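Long-range contacts in putative fimbrium tip subunit Fim1F (Parabacteroides distasonis, PDB 3R4R), which probably forms part of the tip of fimbriae, the surface filaments through which the bacterium adheres and builds biofilms: residues 42-47 / 102-107; 47-52 / 81-86; 143-148 / 204-209. All blocks are in the same frame, centred on the assembly; numbering follows the deposited sequence.

Contact 1 (42-47 / 102-107)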
ATOM      1  N   LEU A  42       0.723  -9.361   3.982  1.00 36.25           N
ATOM      2  CA  LEU A  42       1.957  -8.935   4.641  1.00 35.90           C
ATOM      3  C   LEU A  42       3.180  -9.360   3.850  1.00 40.33           C
ATOM      4  O   LEU A  42       4.294  -8.956   4.195  1.00 41.61           O
ATOM      5  CB  LEU A  42       2.051  -9.510   6.070  1.00 37.11           C
ATOM      6  CG  LEU A  42       1.105  -8.972   7.131  1.00 42.66           C
ATOM      7  CD1 LEU A  42       1.052  -9.905   8.353  1.00 44.12           C
ATOM      8  CD2 LEU A  42       1.460  -7.550   7.534  1.00 43.69           C
ATOM      9  N   THR A  43       2.988 -10.198   2.819  1.00 36.84           N
ATOM     10  CA  THR A  43       4.077 -10.771   2.015  1.00 36.64           C
ATOM     11  C   THR A  43       4.712  -9.737   1.119  1.00 39.17           C
ATOM     12  O   THR A  43       4.027  -8.938   0.477  1.00 38.61           O
ATOM     13  CB  THR A  43       3.565 -11.951   1.154  1.00 35.78           C
ATOM     14  OG1 THR A  43       3.100 -12.950   2.037  1.00 42.55           O
ATOM     15  CG2 THR A  43       4.640 -12.582   0.274  1.00 31.61           C
ATOM     16  N   ILE A  44       6.041  -9.802   1.061  1.00 35.78           N
ATOM     17  CA  ILE A  44       6.897  -9.050   0.174  1.00 34.28           C
ATOM     18  C   ILE A  44       7.632 -10.089  -0.671  1.00 39.22           C
ATOM     19  O   ILE A  44       8.352 -10.927  -0.118  1.00 40.26           O
ATOM     20  CB  ILE A  44       7.824  -8.075   0.930  1.00 38.02           C
ATOM     21  CG1 ILE A  44       7.011  -7.060   1.726  1.00 38.28           C
ATOM     22  CG2 ILE A  44       8.809  -7.374  -0.046  1.00 37.64           C
ATOM     23  CD1 ILE A  44       7.838  -6.210   2.647  1.00 46.16           C
ATOM     24  N   GLN A  45       7.406 -10.060  -2.004  1.00 34.96           N
ATOM     25  CA  GLN A  45       8.021 -10.998  -2.935  1.00 34.41           C
ATOM     26  C   GLN A  45       9.254 -10.379  -3.568  1.00 40.43           C
ATOM     27  O   GLN A  45      10.138 -11.106  -4.000  1.00 45.06           O
ATOM     28  CB  GLN A  45       7.025 -11.429  -4.015  1.00 34.26           C
ATOM     29  CG  GLN A  45       5.827 -12.206  -3.480  1.00 47.08           C
ATOM     30  CD  GLN A  45       4.989 -12.797  -4.585  1.00 69.67           C
ATOM     31  OE1 GLN A  45       5.466 -13.548  -5.436  1.00 72.12           O
ATOM     32  NE2 GLN A  45       3.694 -12.564  -4.527  1.00 61.25           N
ATOM     33  N   ASN A  46       9.331  -9.044  -3.593  1.00 33.30           N
ATOM     34  CA  ASN A  46      10.420  -8.260  -4.182  1.00 32.37           C
ATOM     35  C   ASN A  46      10.367  -6.815  -3.685  1.00 34.12           C
ATOM     36  O   ASN A  46       9.314  -6.367  -3.250  1.00 35.02           O
ATOM     37  CB  ASN A  46      10.336  -8.301  -5.722  1.00 32.30           C
ATOM     38  CG  ASN A  46       9.091  -7.673  -6.318  1.00 43.17           C
ATOM     39  OD1 ASN A  46       8.893  -6.455  -6.282  1.00 39.90           O
ATOM     40  ND2 ASN A  46       8.278  -8.473  -6.972  1.00 32.30           N
ATOM     41  N   CYS A  47      11.467  -6.089  -3.752  1.00 32.09           N
ATOM     42  CA  CYS A  47      11.495  -4.683  -3.359  1.00 32.62           C
ATOM     43  C   CYS A  47      12.644  -3.967  -4.054  1.00 34.78           C
ATOM     44  O   CYS A  47      13.588  -4.582  -4.543  1.00 37.08           O
ATOM     45  CB  CYS A  47      11.583  -4.500  -1.838  1.00 35.55           C
ATOM     46  SG  CYS A  47      13.114  -5.111  -1.075  1.00 43.02           S
ATOM     47  N   VAL A 102      11.959   2.484   0.504  1.00 35.79           N
ATOM     48  CA  VAL A 102      11.715   1.105   0.070  1.00 34.28           C
ATOM     49  C   VAL A 102      10.371   1.035  -0.689  1.00 35.75           C
ATOM     50  O   VAL A 102       9.364   1.537  -0.194  1.00 35.54           O
ATOM     51  CB  VAL A 102      11.739   0.142   1.299  1.00 39.67           C
ATOM     52  CG1 VAL A 102      11.478  -1.304   0.885  1.00 38.80           C
ATOM     53  CG2 VAL A 102      13.054   0.251   2.075  1.00 41.16           C
ATOM     54  N   VAL A 103      10.373   0.469  -1.898  1.00 30.87           N
ATOM     55  CA  VAL A 103       9.147   0.229  -2.669  1.00 29.75           C
ATOM     56  C   VAL A 103       9.033  -1.289  -2.813  1.00 35.36           C
ATOM     57  O   VAL A 103       9.880  -1.901  -3.465  1.00 36.21           O
ATOM     58  CB  VAL A 103       9.023   0.966  -4.025  1.00 32.96           C
ATOM     59  CG1 VAL A 103       7.669   0.660  -4.692  1.00 31.10           C
ATOM     60  CG2 VAL A 103       9.213   2.466  -3.860  1.00 33.25           C
ATOM     61  N   ALA A 104       8.040  -1.904  -2.152  1.00 30.72           N
ATOM     62  CA  ALA A 104       7.880  -3.354  -2.173  1.00 29.86           C
ATOM     63  C   ALA A 104       6.820  -3.800  -3.184  1.00 34.61           C
ATOM     64  O   ALA A 104       5.797  -3.144  -3.326  1.00 33.24           O
ATOM     65  CB  ALA A 104       7.507  -3.851  -0.787  1.00 30.21           C
ATOM     66  N   ASN A 105       7.097  -4.932  -3.874  1.00 33.02           N
ATOM     67  CA  ASN A 105       6.265  -5.709  -4.821  1.00 32.31           C
ATOM     68  C   ASN A 105       5.893  -4.943  -6.087  1.00 34.60           C
ATOM     69  O   ASN A 105       4.860  -5.251  -6.694  1.00 32.71           O
ATOM     70  CB  ASN A 105       4.965  -6.181  -4.149  1.00 32.86           C
ATOM     71  CG  ASN A 105       5.169  -7.169  -3.036  1.00 26.13           C
ATOM     72  OD1 ASN A 105       6.082  -7.996  -3.042  1.00 32.88           O
ATOM     73  ND2 ASN A 105       4.244  -7.201  -2.143  1.00 23.89           N
ATOM     74  N   ALA A 106       6.796  -4.061  -6.576  1.00 34.34           N
ATOM     75  CA  ALA A 106       6.583  -3.258  -7.806  1.00 32.25           C
ATOM     76  C   ALA A 106       7.681  -3.524  -8.863  1.00 37.44           C
ATOM     77  O   ALA A 106       7.587  -3.013  -9.977  1.00 37.49           O
ATOM     78  CB  ALA A 106       6.544  -1.787  -7.457  1.00 32.39           C
ATOM     79  N   ASN A 107       8.682  -4.361  -8.540  1.00 35.14           N
ATOM     80  CA  ASN A 107       9.755  -4.716  -9.476  1.00 36.40           C
ATOM     81  C   ASN A 107       9.236  -5.506 -10.674  1.00 42.48           C
ATOM     82  O   ASN A 107       8.161  -6.088 -10.624  1.00 42.15           O
ATOM     83  CB  ASN A 107      10.878  -5.567  -8.790  1.00 33.00           C
ATOM     84  CG  ASN A 107      11.668  -4.943  -7.669  1.00 46.40           C
ATOM     85  OD1 ASN A 107      11.494  -3.780  -7.311  1.00 45.51           O
ATOM     86  ND2 ASN A 107      12.568  -5.726  -7.079  1.00 32.69           N
TER
HETATM   87  O   HOH W   1       6.324  -7.286  -8.995  1.00 30.31           O
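Asn-105 OD1 takes two backbone N-H groups at once: Gln-45 N sits 2.7 Å from Asn-105 OD1, in the carbonyl plane, and the next amide, of Asn-46, adds a weak, longer bond. The other half of the same amide points the opposite way along the chain, with Asn-105 ND2 giving a nearly straight bond (162°) to Thr-43 O at 3.2 Å and a second one to Leu-142 O. With both ends used, the amide can hardly flip. Asn-105 N also bonds to Asn-46 O at 2.7 Å.

Further on, Asn-46 and Asn-107 slide past each other in opposite directions, their amide planes 18° apart. Asn-46 CG lies between the backbone N and the carbonyl carbon (chi1 64°), which lets Asn-46 OD1 accept from Asn-107 N at 3.1 Å, while Asn-107 ND2 comes down over the Cys-47 carbonyl, 3.0 Å from Cys-47 O and well above its plane. A water links Asn-46 ND2 to Asn-107 O. Towards the interior, Ile-44 CG2 rests on Ala-104 CB, 3.8 Å away. Cys-47 and Ala-104 form a non-hydrogen-bonded antiparallel pair, and asparagines take over where strands 46-52 and 96-104 part, in a transthyretin-like β-sandwich.

Contact 2 (47-52 / 81-86)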
ATOM      1  N   CYS A  47      11.467  -6.089  -3.752  1.00 32.09           N
ATOM      2  CA  CYS A  47      11.495  -4.683  -3.359  1.00 32.62           C
ATOM      3  C   CYS A  47      12.644  -3.967  -4.054  1.00 34.78           C
ATOM      4  O   CYS A  47      13.588  -4.582  -4.543  1.00 37.08           O
ATOM      5  CB  CYS A  47      11.583  -4.500  -1.838  1.00 35.55           C
ATOM      6  SG  CYS A  47      13.114  -5.111  -1.075  1.00 43.02           S
ATOM      7  N   HIS A  48      12.526  -2.640  -4.070  1.00 27.76           N
ATOM      8  CA  HIS A  48      13.468  -1.664  -4.548  1.00 27.40           C
ATOM      9  C   HIS A  48      13.885  -0.825  -3.357  1.00 34.00           C
ATOM     10  O   HIS A  48      13.029  -0.279  -2.668  1.00 33.81           O
ATOM     11  CB  HIS A  48      12.881  -0.818  -5.708  1.00 25.81           C
ATOM     12  CG  HIS A  48      13.755   0.329  -6.125  1.00 28.42           C
ATOM     13  ND1 HIS A  48      14.795   0.162  -7.014  1.00 29.75           N
ATOM     14  CD2 HIS A  48      13.695   1.631  -5.766  1.00 28.71           C
ATOM     15  CE1 HIS A  48      15.340   1.361  -7.154  1.00 29.08           C
ATOM     16  NE2 HIS A  48      14.722   2.265  -6.415  1.00 29.01           N
ATOM     17  N   VAL A  49      15.189  -0.769  -3.079  1.00 32.60           N
ATOM     18  CA  VAL A  49      15.707   0.026  -1.967  1.00 33.22           C
ATOM     19  C   VAL A  49      16.600   1.102  -2.566  1.00 36.02           C
ATOM     20  O   VAL A  49      17.453   0.814  -3.403  1.00 36.16           O
ATOM     21  CB  VAL A  49      16.433  -0.856  -0.903  1.00 38.10           C
ATOM     22  CG1 VAL A  49      17.127  -0.014   0.160  1.00 39.01           C
ATOM     23  CG2 VAL A  49      15.461  -1.842  -0.259  1.00 36.97           C
ATOM     24  N   ALA A  50      16.341   2.341  -2.186  1.00 33.02           N
ATOM     25  CA  ALA A  50      17.083   3.493  -2.659  1.00 34.28           C
ATOM     26  C   ALA A  50      17.669   4.245  -1.477  1.00 39.98           C
ATOM     27  O   ALA A  50      16.985   4.401  -0.469  1.00 39.63           O
ATOM     28  CB  ALA A  50      16.170   4.396  -3.493  1.00 33.79           C
ATOM     29  N   VAL A  51      18.936   4.684  -1.584  1.00 38.81           N
ATOM     30  CA  VAL A  51      19.645   5.456  -0.551  1.00 42.00           C
ATOM     31  C   VAL A  51      20.009   6.824  -1.156  1.00 47.17           C
ATOM     32  O   VAL A  51      20.582   6.887  -2.248  1.00 47.26           O
ATOM     33  CB  VAL A  51      20.894   4.714   0.030  1.00 47.98           C
ATOM     34  CG1 VAL A  51      21.639   5.576   1.040  1.00 50.16           C
ATOM     35  CG2 VAL A  51      20.501   3.379   0.664  1.00 47.12           C
ATOM     36  N   PHE A  52      19.660   7.905  -0.442  1.00 45.07           N
ATOM     37  CA  PHE A  52      19.871   9.281  -0.896  1.00 45.87           C
ATOM     38  C   PHE A  52      20.704  10.086   0.063  1.00 52.75           C
ATOM     39  O   PHE A  52      20.582   9.883   1.273  1.00 52.76           O
ATOM     40  CB  PHE A  52      18.521  10.014  -1.069  1.00 45.90           C
ATOM     41  CG  PHE A  52      17.512   9.334  -1.946  1.00 44.99           C
ATOM     42  CD1 PHE A  52      17.460   9.604  -3.309  1.00 46.28           C
ATOM     43  CD2 PHE A  52      16.575   8.455  -1.406  1.00 46.68           C
ATOM     44  CE1 PHE A  52      16.519   8.977  -4.125  1.00 45.14           C
ATOM     45  CE2 PHE A  52      15.628   7.832  -2.220  1.00 47.21           C
ATOM     46  CZ  PHE A  52      15.606   8.095  -3.573  1.00 44.37           C
ATOM     47  N   TYR A  81      10.907  -8.421   7.554  1.00 47.51           N
ATOM     48  CA  TYR A  81      12.008  -8.977   6.781  1.00 47.96           C
ATOM     49  C   TYR A  81      13.297  -8.255   7.090  1.00 54.34           C
ATOM     50  O   TYR A  81      13.276  -7.065   7.389  1.00 53.17           O
ATOM     51  CB  TYR A  81      11.718  -8.888   5.272  1.00 45.58           C
ATOM     52  CG  TYR A  81      10.517  -9.679   4.811  1.00 44.85           C
ATOM     53  CD1 TYR A  81       9.238  -9.133   4.863  1.00 44.51           C
ATOM     54  CD2 TYR A  81      10.669 -10.916   4.206  1.00 45.66           C
ATOM     55  CE1 TYR A  81       8.126  -9.852   4.433  1.00 41.23           C
ATOM     56  CE2 TYR A  81       9.573 -11.626   3.731  1.00 46.02           C
ATOM     57  CZ  TYR A  81       8.300 -11.094   3.852  1.00 49.61           C
ATOM     58  OH  TYR A  81       7.211 -11.818   3.424  1.00 44.04           O
ATOM     59  N   GLU A  82      14.417  -8.974   7.011  1.00 55.01           N
ATOM     60  CA  GLU A  82      15.764  -8.437   7.192  1.00 56.24           C
ATOM     61  C   GLU A  82      16.495  -8.446   5.864  1.00 58.57           C
ATOM     62  O   GLU A  82      16.414  -9.437   5.139  1.00 57.94           O
ATOM     63  CB  GLU A  82      16.553  -9.221   8.247  1.00 61.58           C
ATOM     64  CG  GLU A  82      16.060  -9.115   9.678  1.00 69.39           C
ATOM     65  CD  GLU A  82      17.034  -9.677  10.699  1.00 83.24           C
ATOM     66  OE1 GLU A  82      18.256  -9.717  10.415  1.00 91.99           O
ATOM     67  OE2 GLU A  82      16.587  -9.975  11.829  1.00 59.11           O
ATOM     68  N   LEU A  83      17.191  -7.344   5.539  1.00 54.31           N
ATOM     69  CA  LEU A  83      17.975  -7.187   4.316  1.00 52.90           C
ATOM     70  C   LEU A  83      19.316  -6.570   4.573  1.00 58.25           C
ATOM     71  O   LEU A  83      19.471  -5.777   5.497  1.00 58.31           O
ATOM     72  CB  LEU A  83      17.245  -6.303   3.286  1.00 50.02           C
ATOM     73  CG  LEU A  83      15.974  -6.818   2.650  1.00 52.31           C
ATOM     74  CD1 LEU A  83      15.404  -5.775   1.735  1.00 49.22           C
ATOM     75  CD2 LEU A  83      16.246  -8.064   1.849  1.00 56.24           C
ATOM     76  N   GLN A  84      20.275  -6.902   3.706  1.00 56.36           N
ATOM     77  CA  GLN A  84      21.614  -6.343   3.697  1.00 58.85           C
ATOM     78  C   GLN A  84      21.836  -5.514   2.444  1.00 60.49           C
ATOM     79  O   GLN A  84      21.552  -5.972   1.340  1.00 58.37           O
ATOM     80  CB  GLN A  84      22.667  -7.454   3.792  1.00 64.10           C
ATOM     81  CG  GLN A  84      23.025  -7.876   5.213  1.00 79.49           C
ATOM     82  CD  GLN A  84      24.089  -6.989   5.830  1.00 95.21           C
ATOM     83  OE1 GLN A  84      23.842  -6.255   6.793  1.00 92.88           O
ATOM     84  NE2 GLN A  84      25.310  -7.054   5.294  1.00 85.08           N
ATOM     85  N   LEU A  85      22.258  -4.263   2.637  1.00 57.81           N
ATOM     86  CA  LEU A  85      22.718  -3.329   1.607  1.00 56.28           C
ATOM     87  C   LEU A  85      24.219  -3.375   1.576  1.00 64.48           C
ATOM     88  O   LEU A  85      24.826  -2.780   2.456  1.00 65.64           O
ATOM     89  CB  LEU A  85      22.227  -1.867   1.830  1.00 54.54           C
ATOM     90  CG  LEU A  85      20.797  -1.457   1.579  1.00 55.19           C
ATOM     91  CD1 LEU A  85      19.840  -2.292   2.340  1.00 55.98           C
ATOM     92  CD2 LEU A  85      20.594  -0.066   2.024  1.00 55.81           C
ATOM     93  N   GLU A  86      24.823  -4.145   0.653  1.00 62.71           N
ATOM     94  CA  GLU A  86      26.280  -4.211   0.507  1.00 65.25           C
ATOM     95  C   GLU A  86      26.782  -3.126  -0.431  1.00 68.63           C
ATOM     96  O   GLU A  86      26.131  -2.815  -1.429  1.00 66.01           O
ATOM     97  CB  GLU A  86      26.781  -5.577  -0.009  1.00 68.53           C
ATOM     98  CG  GLU A  86      26.399  -6.823   0.783  1.00 82.78           C
ATOM     99  CD  GLU A  86      25.061  -7.465   0.479  1.00106.47           C
ATOM    100  OE1 GLU A  86      24.221  -6.834  -0.205  1.00111.91           O
ATOM    101  OE2 GLU A  86      24.873  -8.632   0.890  1.00103.30           O
TER
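Leu-85 and Val-51 meet methyl to methyl, Leu-85 CD2 lying 3.7 Å from Val-51 CG2, and the same leucine methyl also presses on Val-49, 3.9 Å from Val-49 CG1. Leu-85 can serve both valines because its chi2 of 55° leaves CD2 trans to CA, so this branch leads into the gap while CD1 stays beside it, reaching Val-49 CG1 at 4.2 Å. Two residues earlier the match is slimmer. Leu-83 touches the sulfur of Cys-47 through its leading methyl, CD1 to SG 3.7 Å, yet the same Leu-83 CD1 stands 4.4 Å from Val-49 CG2, a looser fit.

No hydrogen bond passes between the strands. Their axes come no nearer than 10.1 Å and cross at -48°, the spacing of two sheets packed face to face in a β-sandwich rather than of neighbours within one sheet: 47-52 runs between 58-65 and 96-104, whereas 81-86 pairs with 12-21. Phe-64 lies against both Cys-47 and Leu-83, and Leu-18 against both Val-49 and Leu-85, so the core between the layers is filled by other strands as well.

On its far face strand 81-86 is polar. Glu-82, Gln-84 and Glu-86 are turned to solvent, and Gln-84 OE1 is hydrogen-bonded to Ser-17 OG of the adjoining strand. Strand 47-52 has no such wet side: behind it Phe-52 meets Tyr-120 edge-to-face and also touches the ring of Tyr-127, and His-48 bonds through its two ring nitrogens to Asn-63 and Tyr-127.

Contact 3 (143-148 / 204-209); sequences VKIGKS and TIFNTS. With EDO (1,2-ethanediol), chain I.
Phe-206 brings its ring up to the strand at Gly-146, and the ring can be followed outward from CB. With CG anti to the carbonyl carbon (chi1 -55°), the bond from CB swings the ring out of its loop towards residues 145-147. On one flank CD1 lies 4.1 Å from Ile-145 CG1. Next along that flank, CE1 is the ring atom nearest the strand, 3.6 Å from Gly-146 CA, and the peptide joining Ile-145 to Gly-146 lies at the ring edge, in its plane. The tip, CZ, meets the root of the next side chain, Lys-147 CB, at 3.8 Å. On the other flank CD2 and CE2 both approach O1 of a bound 1,2-ethanediol (EDO), probably left from crystallisation, with Phe-206 CE2 3.6 Å from EDO O1. Lys-147 bends at its last two torsions to hold that same hydroxyl, Lys-147 NZ to EDO O1 2.8 Å.

Ile-145 works beside the ring: its CD1 lies 3.9 Å from Phe-206 CE1 and also runs up against the loop backbone, 3.1 Å from Ile-205 O. No hydrogen bond crosses between the segments. With an alanine in place of Phe-206, the ring that bridges Ile-145, Gly-146 and Lys-147 would be gone, probably opening a gap between strand and loop.

Strand 144-152 runs between strands 96-104 and 161-179, and Leu-101 of the former also touches Phe-206. The loop that carries the ring belongs to the C-terminal domain, between strands 191-202 and 218-219, and is tied farther along to Lys-263 and Asn-265.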
ATOM      1  N   VAL A 143       1.549  -3.608  -3.192  1.00 29.45           N
ATOM      2  CA  VAL A 143       2.660  -2.682  -3.089  1.00 28.32           C
ATOM      3  C   VAL A 143       2.614  -1.990  -1.719  1.00 34.35           C
ATOM      4  O   VAL A 143       1.554  -1.521  -1.271  1.00 34.08           O
ATOM      5  CB  VAL A 143       2.678  -1.646  -4.267  1.00 30.00           C
ATOM      6  CG1 VAL A 143       3.758  -0.586  -4.079  1.00 29.39           C
ATOM      7  CG2 VAL A 143       2.859  -2.350  -5.612  1.00 28.51           C
ATOM      8  N   LYS A 144       3.806  -1.933  -1.073  1.00 29.34           N
ATOM      9  CA  LYS A 144       4.063  -1.265   0.208  1.00 28.54           C
ATOM     10  C   LYS A 144       5.210  -0.276   0.029  1.00 32.83           C
ATOM     11  O   LYS A 144       6.093  -0.510  -0.798  1.00 30.49           O
ATOM     12  CB  LYS A 144       4.363  -2.261   1.343  1.00 31.76           C
ATOM     13  CG  LYS A 144       3.292  -3.319   1.616  1.00 37.88           C
ATOM     14  CD  LYS A 144       3.849  -4.707   1.310  1.00 44.48           C
ATOM     15  CE  LYS A 144       2.901  -5.851   1.641  1.00 40.95           C
ATOM     16  NZ  LYS A 144       1.706  -5.897   0.750  1.00 30.53           N
ATOM     17  N   ILE A 145       5.181   0.855   0.746  1.00 31.41           N
ATOM     18  CA  ILE A 145       6.242   1.864   0.617  1.00 32.54           C
ATOM     19  C   ILE A 145       6.600   2.413   2.028  1.00 38.72           C
ATOM     20  O   ILE A 145       5.748   2.495   2.896  1.00 38.56           O
ATOM     21  CB  ILE A 145       5.866   3.028  -0.377  1.00 35.00           C
ATOM     22  CG1 ILE A 145       4.624   3.835   0.109  1.00 35.53           C
ATOM     23  CG2 ILE A 145       5.675   2.534  -1.836  1.00 32.67           C
ATOM     24  CD1 ILE A 145       4.374   5.115  -0.673  1.00 30.69           C
ATOM     25  N   GLY A 146       7.861   2.775   2.221  1.00 37.19           N
ATOM     26  CA  GLY A 146       8.347   3.328   3.481  1.00 39.09           C
ATOM     27  C   GLY A 146       9.599   4.160   3.315  1.00 42.16           C
ATOM     28  O   GLY A 146      10.328   3.978   2.346  1.00 40.43           O
ATOM     29  N   LYS A 147       9.867   5.073   4.269  1.00 43.07           N
ATOM     30  CA  LYS A 147      11.072   5.924   4.251  1.00 45.70           C
ATOM     31  C   LYS A 147      11.615   6.145   5.681  1.00 52.68           C
ATOM     32  O   LYS A 147      10.841   6.397   6.607  1.00 52.67           O
ATOM     33  CB  LYS A 147      10.797   7.283   3.578  1.00 47.98           C
ATOM     34  CG  LYS A 147      12.065   8.030   3.151  1.00 55.56           C
ATOM     35  CD  LYS A 147      11.805   9.383   2.450  1.00 65.53           C
ATOM     36  CE  LYS A 147      11.442  10.564   3.339  1.00 88.28           C
ATOM     37  NZ  LYS A 147      10.184  10.377   4.118  1.00106.03           N
ATOM     38  N   SER A 148      12.953   6.056   5.846  1.00 51.36           N
ATOM     39  CA  SER A 148      13.617   6.278   7.137  1.00 54.38           C
ATOM     40  C   SER A 148      14.932   7.047   6.962  1.00 58.92           C
ATOM     41  O   SER A 148      15.642   6.857   5.979  1.00 54.89           O
ATOM     42  CB  SER A 148      13.885   4.960   7.857  1.00 58.75           C
ATOM     43  OG  SER A 148      12.674   4.289   8.162  1.00 72.84           O
ATOM     44  N   THR A 204       5.414   8.155  -3.105  1.00 38.46           N
ATOM     45  CA  THR A 204       6.145   8.938  -2.102  1.00 40.22           C
ATOM     46  C   THR A 204       5.194   9.505  -1.035  1.00 48.13           C
ATOM     47  O   THR A 204       5.556  10.452  -0.315  1.00 51.64           O
ATOM     48  CB  THR A 204       6.908  10.079  -2.800  1.00 44.46           C
ATOM     49  OG1 THR A 204       6.014  10.929  -3.541  1.00 52.86           O
ATOM     50  CG2 THR A 204       8.092   9.608  -3.610  1.00 35.83           C
ATOM     51  N   ILE A 205       3.973   8.930  -0.954  1.00 43.22           N
ATOM     52  CA  ILE A 205       2.875   9.357  -0.091  1.00 43.20           C
ATOM     53  C   ILE A 205       2.753   8.345   1.054  1.00 47.87           C
ATOM     54  O   ILE A 205       2.596   7.150   0.819  1.00 44.43           O
ATOM     55  CB  ILE A 205       1.574   9.524  -0.932  1.00 44.90           C
ATOM     56  CG1 ILE A 205       1.341   8.296  -1.851  1.00 42.32           C
ATOM     57  CG2 ILE A 205       1.721  10.815  -1.790  1.00 43.85           C
ATOM     58  CD1 ILE A 205       0.080   8.247  -2.562  1.00 50.04           C
ATOM     59  N   PHE A 206       2.885   8.833   2.301  1.00 48.29           N
ATOM     60  CA  PHE A 206       2.945   7.943   3.458  1.00 48.60           C
ATOM     61  C   PHE A 206       1.889   8.225   4.572  1.00 53.29           C
ATOM     62  O   PHE A 206       1.988   7.602   5.636  1.00 52.40           O
ATOM     63  CB  PHE A 206       4.342   8.094   4.099  1.00 51.32           C
ATOM     64  CG  PHE A 206       5.495   7.861   3.152  1.00 51.25           C
ATOM     65  CD1 PHE A 206       5.926   6.574   2.858  1.00 50.94           C
ATOM     66  CD2 PHE A 206       6.188   8.934   2.591  1.00 54.22           C
ATOM     67  CE1 PHE A 206       6.996   6.362   1.985  1.00 50.01           C
ATOM     68  CE2 PHE A 206       7.270   8.715   1.734  1.00 54.60           C
ATOM     69  CZ  PHE A 206       7.653   7.434   1.429  1.00 50.17           C
ATOM     70  N   ASN A 207       0.896   9.109   4.350  1.00 51.65           N
ATOM     71  CA  ASN A 207      -0.060   9.404   5.422  1.00 54.94           C
ATOM     72  C   ASN A 207      -1.230   8.440   5.345  1.00 58.18           C
ATOM     73  O   ASN A 207      -2.042   8.520   4.430  1.00 58.30           O
ATOM     74  CB  ASN A 207      -0.544  10.857   5.385  1.00 58.76           C
ATOM     75  CG  ASN A 207      -1.355  11.283   6.597  1.00 90.78           C
ATOM     76  OD1 ASN A 207      -1.585  10.519   7.552  1.00 86.87           O
ATOM     77  ND2 ASN A 207      -1.757  12.544   6.609  1.00 82.24           N
ATOM     78  N   THR A 208      -1.329   7.541   6.332  1.00 54.80           N
ATOM     79  CA  THR A 208      -2.397   6.520   6.383  1.00 52.95           C
ATOM     80  C   THR A 208      -3.667   7.106   7.044  1.00 56.73           C
ATOM     81  O   THR A 208      -4.525   6.350   7.465  1.00 55.13           O
ATOM     82  CB  THR A 208      -1.907   5.263   7.123  1.00 62.86           C
ATOM     83  OG1 THR A 208      -2.962   4.307   7.088  1.00 76.75           O
ATOM     84  CG2 THR A 208      -1.469   5.513   8.587  1.00 58.12           C
ATOM     85  N   SER A 209      -3.799   8.444   7.065  1.00 58.16           N
ATOM     86  CA  SER A 209      -4.927   9.183   7.641  1.00 62.34           C
ATOM     87  C   SER A 209      -5.517  10.217   6.653  1.00 68.06           C
ATOM     88  O   SER A 209      -6.605  10.735   6.909  1.00 70.44           O
ATOM     89  CB  SER A 209      -4.506   9.905   8.923  1.00 69.37           C
ATOM     90  OG  SER A 209      -4.021   8.995   9.895  1.00 78.19           O
TER
HETATM   91  C1  EDO I 326       8.326  13.225   3.395  1.00 77.22           C
HETATM   92  O1  EDO I 326       8.425  11.990   2.680  1.00 78.12           O
HETATM   93  C2  EDO I 326       9.647  13.985   3.294  1.00 75.41           C
HETATM   94  O2  EDO I 326       9.542  15.212   4.029  1.00 77.23           O

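Overall arrangement
Contacts 1 and 2 are buried and share strand 46-52, even Cys-47 itself; contact 3 is only partly buried. Contact 1 lies at the end of a strand pair and is held chiefly by asparagine hydrogen bonds, whereas contact 2 crosses between layers and is wholly apolar. Along the chain it is nested inside the loop that contact 1 closes. Contact 3 comes later in sequence but adjoins contact 1 in space, since strand 144-152 pairs with strand 96-104 through backbone bonds of Val-102 and Ala-104. It too is mainly nonpolar, though it sets an aromatic ring from a C-terminal-domain loop against the strand. Contacts 2 and 3 do not touch, staying about 6 Å apart at their nearest atoms.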